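Local coordinates for protein acetyl xylan esterase (Paenibacillus sp. R4, PDB 6AGQ) that probably removes acetyl groups from acetylated xylan as a cold-active serine esterase of the alpha/beta-hydrolase clan, at residues V90-Y95 against I162-F167. Sequence-based numbering, arbitrary orientation.
Sequences VKYHGY and IRALDF
Val90 and Tyr92, alternate residues of one strand, meet Ala164 and Leu165 on a helix through a small, buried, mostly apolar set of van der Waals contacts, with no hydrogen bond between the two segments. The two branches of Val90 divide the work: CG1 lies 4.2 Å from Ala164 CB, while CG2 approaches Leu165 CD2 at 4.3 Å. Tyr92 reaches the same pair with the far end of its ring. Its CG sits anti to the carbonyl carbon (chi1 -59°), which carries the phenol forward to the helix, where OH is 4.1 Å from Leu165 CD2 and the methyl of Ala164 comes in at the ring edge, 4.5 Å from Tyr92 CE1. The side chains of Tyr92 and Leu165 cross at about a right angle. Ala164 is the residue nearest Val90, their CA atoms 7.6 Å apart, and the axes of 90-92 and 162-167 are separated by 9.9 Å and run nearly antiparallel at 154°. This is the layered packing of an alpha/beta-hydrolase fold, in which helix 153-170 lies against the central sheet and strand 86-92 runs between strands 114-118 and 179-184. Ile118 of the former strand touches both Tyr92 and Ala164, and Leu190 and Ala194 of helix 186-197 also pack on Tyr92. A hydrogen bond from Tyr92 OH to Cys161 O, just before the helical segment, satisfies the buried hydroxyl and holds the phenol at the helix. The Tyr92 side chain also packs against the Gly-x-Ser-x-Gly sequence of Gly183, Ser185 and Gly187, which is probably the nucleophile elbow.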
loop_
_atom_site.group_PDB
_atom_site.type_symbol
_atom_site.label_atom_id
_atom_site.label_comp_id
_atom_site.label_asym_id
_atom_site.label_seq_id
_atom_site.Cartn_x
_atom_site.Cartn_y
_atom_site.Cartn_z
ATOM N N VAL A 90 -33.609 -20.176 -3.917
ATOM C CA VAL A 90 -32.567 -20.696 -2.999
ATOM C C VAL A 90 -31.320 -19.883 -3.203
ATOM O O VAL A 90 -30.748 -19.796 -4.336
ATOM C CB VAL A 90 -32.344 -22.226 -3.232
ATOM C CG1 VAL A 90 -31.223 -22.751 -2.369
ATOM C CG2 VAL A 90 -33.620 -23.010 -2.904
ATOM N N LYS A 91 -30.900 -19.269 -2.114
ATOM C CA LYS A 91 -29.708 -18.448 -2.080
ATOM C C LYS A 91 -28.489 -19.188 -1.427
ATOM O O LYS A 91 -28.585 -19.734 -0.332
ATOM C CB LYS A 91 -30.005 -17.178 -1.282
ATOM C CG LYS A 91 -28.834 -16.281 -1.061
ATOM C CD LYS A 91 -29.224 -14.900 -0.555
ATOM C CE LYS A 91 -27.976 -14.035 -0.401
ATOM N NZ LYS A 91 -28.318 -12.784 0.338
ATOM N N TYR A 92 -27.332 -19.104 -2.059
ATOM C CA TYR A 92 -26.082 -19.702 -1.541
ATOM C C TYR A 92 -25.091 -18.583 -1.347
ATOM O O TYR A 92 -25.108 -17.598 -2.080
ATOM C CB TYR A 92 -25.549 -20.680 -2.546
ATOM C CG TYR A 92 -26.457 -21.843 -2.933
ATOM C CD1 TYR A 92 -26.924 -22.711 -2.009
ATOM C CD2 TYR A 92 -26.800 -22.078 -4.256
ATOM C CE1 TYR A 92 -27.724 -23.780 -2.354
ATOM C CE2 TYR A 92 -27.570 -23.153 -4.612
ATOM C CZ TYR A 92 -28.045 -24.003 -3.639
ATOM O OH TYR A 92 -28.854 -25.068 -3.980
ATOM N N HIS A 93 -24.203 -18.684 -0.385
ATOM C CA HIS A 93 -23.495 -17.514 0.077
ATOM C C HIS A 93 -22.027 -17.594 -0.322
ATOM O O HIS A 93 -21.536 -18.624 -0.734
ATOM C CB HIS A 93 -23.656 -17.310 1.585
ATOM C CG HIS A 93 -22.964 -18.354 2.397
ATOM N ND1 HIS A 93 -21.576 -18.416 2.520
ATOM C CD2 HIS A 93 -23.467 -19.336 3.184
ATOM C CE1 HIS A 93 -21.272 -19.423 3.325
ATOM N NE2 HIS A 93 -22.398 -20.002 3.730
ATOM N N GLY A 94 -21.373 -16.461 -0.180
ATOM C CA GLY A 94 -19.965 -16.269 -0.523
ATOM C C GLY A 94 -18.954 -16.891 0.399
ATOM O O GLY A 94 -19.259 -17.387 1.473
ATOM N N TYR A 95 -17.716 -16.892 -0.045
ATOM C CA TYR A 95 -16.685 -17.658 0.653
ATOM C C TYR A 95 -16.464 -17.125 2.022
ATOM O O TYR A 95 -16.113 -15.968 2.180
ATOM C CB TYR A 95 -15.372 -17.570 -0.125
ATOM C CG TYR A 95 -14.297 -18.534 0.358
ATOM C CD1 TYR A 95 -14.360 -19.870 0.023
ATOM C CD2 TYR A 95 -13.251 -18.103 1.124
ATOM C CE1 TYR A 95 -13.361 -20.752 0.385
ATOM C CE2 TYR A 95 -12.249 -18.981 1.528
ATOM C CZ TYR A 95 -12.302 -20.307 1.126
ATOM O OH TYR A 95 -11.359 -21.237 1.516
ATOM N N ILE A 162 -27.822 -29.568 -3.087
ATOM C CA ILE A 162 -28.906 -30.315 -3.750
ATOM C C ILE A 162 -29.981 -30.682 -2.716
ATOM O O ILE A 162 -31.222 -30.674 -2.971
ATOM C CB ILE A 162 -28.332 -31.590 -4.444
ATOM C CG1 ILE A 162 -27.631 -31.188 -5.769
ATOM C CG2 ILE A 162 -29.404 -32.683 -4.685
ATOM C CD1 ILE A 162 -26.690 -32.285 -6.280
ATOM N N ARG A 163 -29.505 -31.010 -1.525
ATOM C CA ARG A 163 -30.429 -31.273 -0.439
ATOM C C ARG A 163 -31.238 -30.030 -0.001
ATOM O O ARG A 163 -32.361 -30.205 0.486
ATOM C CB ARG A 163 -29.683 -31.948 0.712
ATOM C CG ARG A 163 -29.260 -33.345 0.322
ATOM C CD ARG A 163 -28.192 -33.893 1.234
ATOM N NE ARG A 163 -28.760 -34.350 2.502
ATOM C CZ ARG A 163 -29.397 -35.493 2.707
ATOM N NH1 ARG A 163 -29.579 -36.399 1.720
ATOM N NH2 ARG A 163 -29.834 -35.746 3.943
ATOM N N ALA A 164 -30.731 -28.812 -0.206
ATOM C CA ALA A 164 -31.570 -27.611 -0.100
ATOM C C ALA A 164 -32.752 -27.607 -1.097
ATOM O O ALA A 164 -33.823 -27.127 -0.811
ATOM C CB ALA A 164 -30.736 -26.356 -0.267
ATOM N N LEU A 165 -32.562 -28.160 -2.280
ATOM C CA LEU A 165 -33.695 -28.301 -3.222
ATOM C C LEU A 165 -34.669 -29.370 -2.720
ATOM O O LEU A 165 -35.862 -29.179 -2.866
ATOM C CB LEU A 165 -33.238 -28.671 -4.615
ATOM C CG LEU A 165 -32.099 -27.840 -5.192
ATOM C CD1 LEU A 165 -31.553 -28.489 -6.474
ATOM C CD2 LEU A 165 -32.521 -26.391 -5.393
ATOM N N ASP A 166 -34.170 -30.463 -2.113
ATOM C CA ASP A 166 -35.029 -31.480 -1.414
ATOM C C ASP A 166 -35.822 -30.798 -0.293
ATOM O O ASP A 166 -36.973 -31.116 -0.080
ATOM C CB ASP A 166 -34.237 -32.663 -0.716
ATOM C CG ASP A 166 -33.384 -33.552 -1.690
ATOM O OD1 ASP A 166 -33.566 -33.484 -2.915
ATOM O OD2 ASP A 166 -32.519 -34.350 -1.198
ATOM N N PHE A 167 -35.184 -29.919 0.468
ATOM C CA PHE A 167 -35.920 -29.209 1.533
ATOM C C PHE A 167 -37.039 -28.336 0.960
ATOM O O PHE A 167 -38.201 -28.460 1.408
ATOM C CB PHE A 167 -35.045 -28.340 2.418
ATOM C CG PHE A 167 -35.834 -27.530 3.436
ATOM C CD1 PHE A 167 -36.281 -28.115 4.615
ATOM C CD2 PHE A 167 -36.173 -26.171 3.179
ATOM C CE1 PHE A 167 -37.037 -27.366 5.523
ATOM C CE2 PHE A 167 -36.904 -25.410 4.086
ATOM C CZ PHE A 167 -37.337 -26.001 5.266
#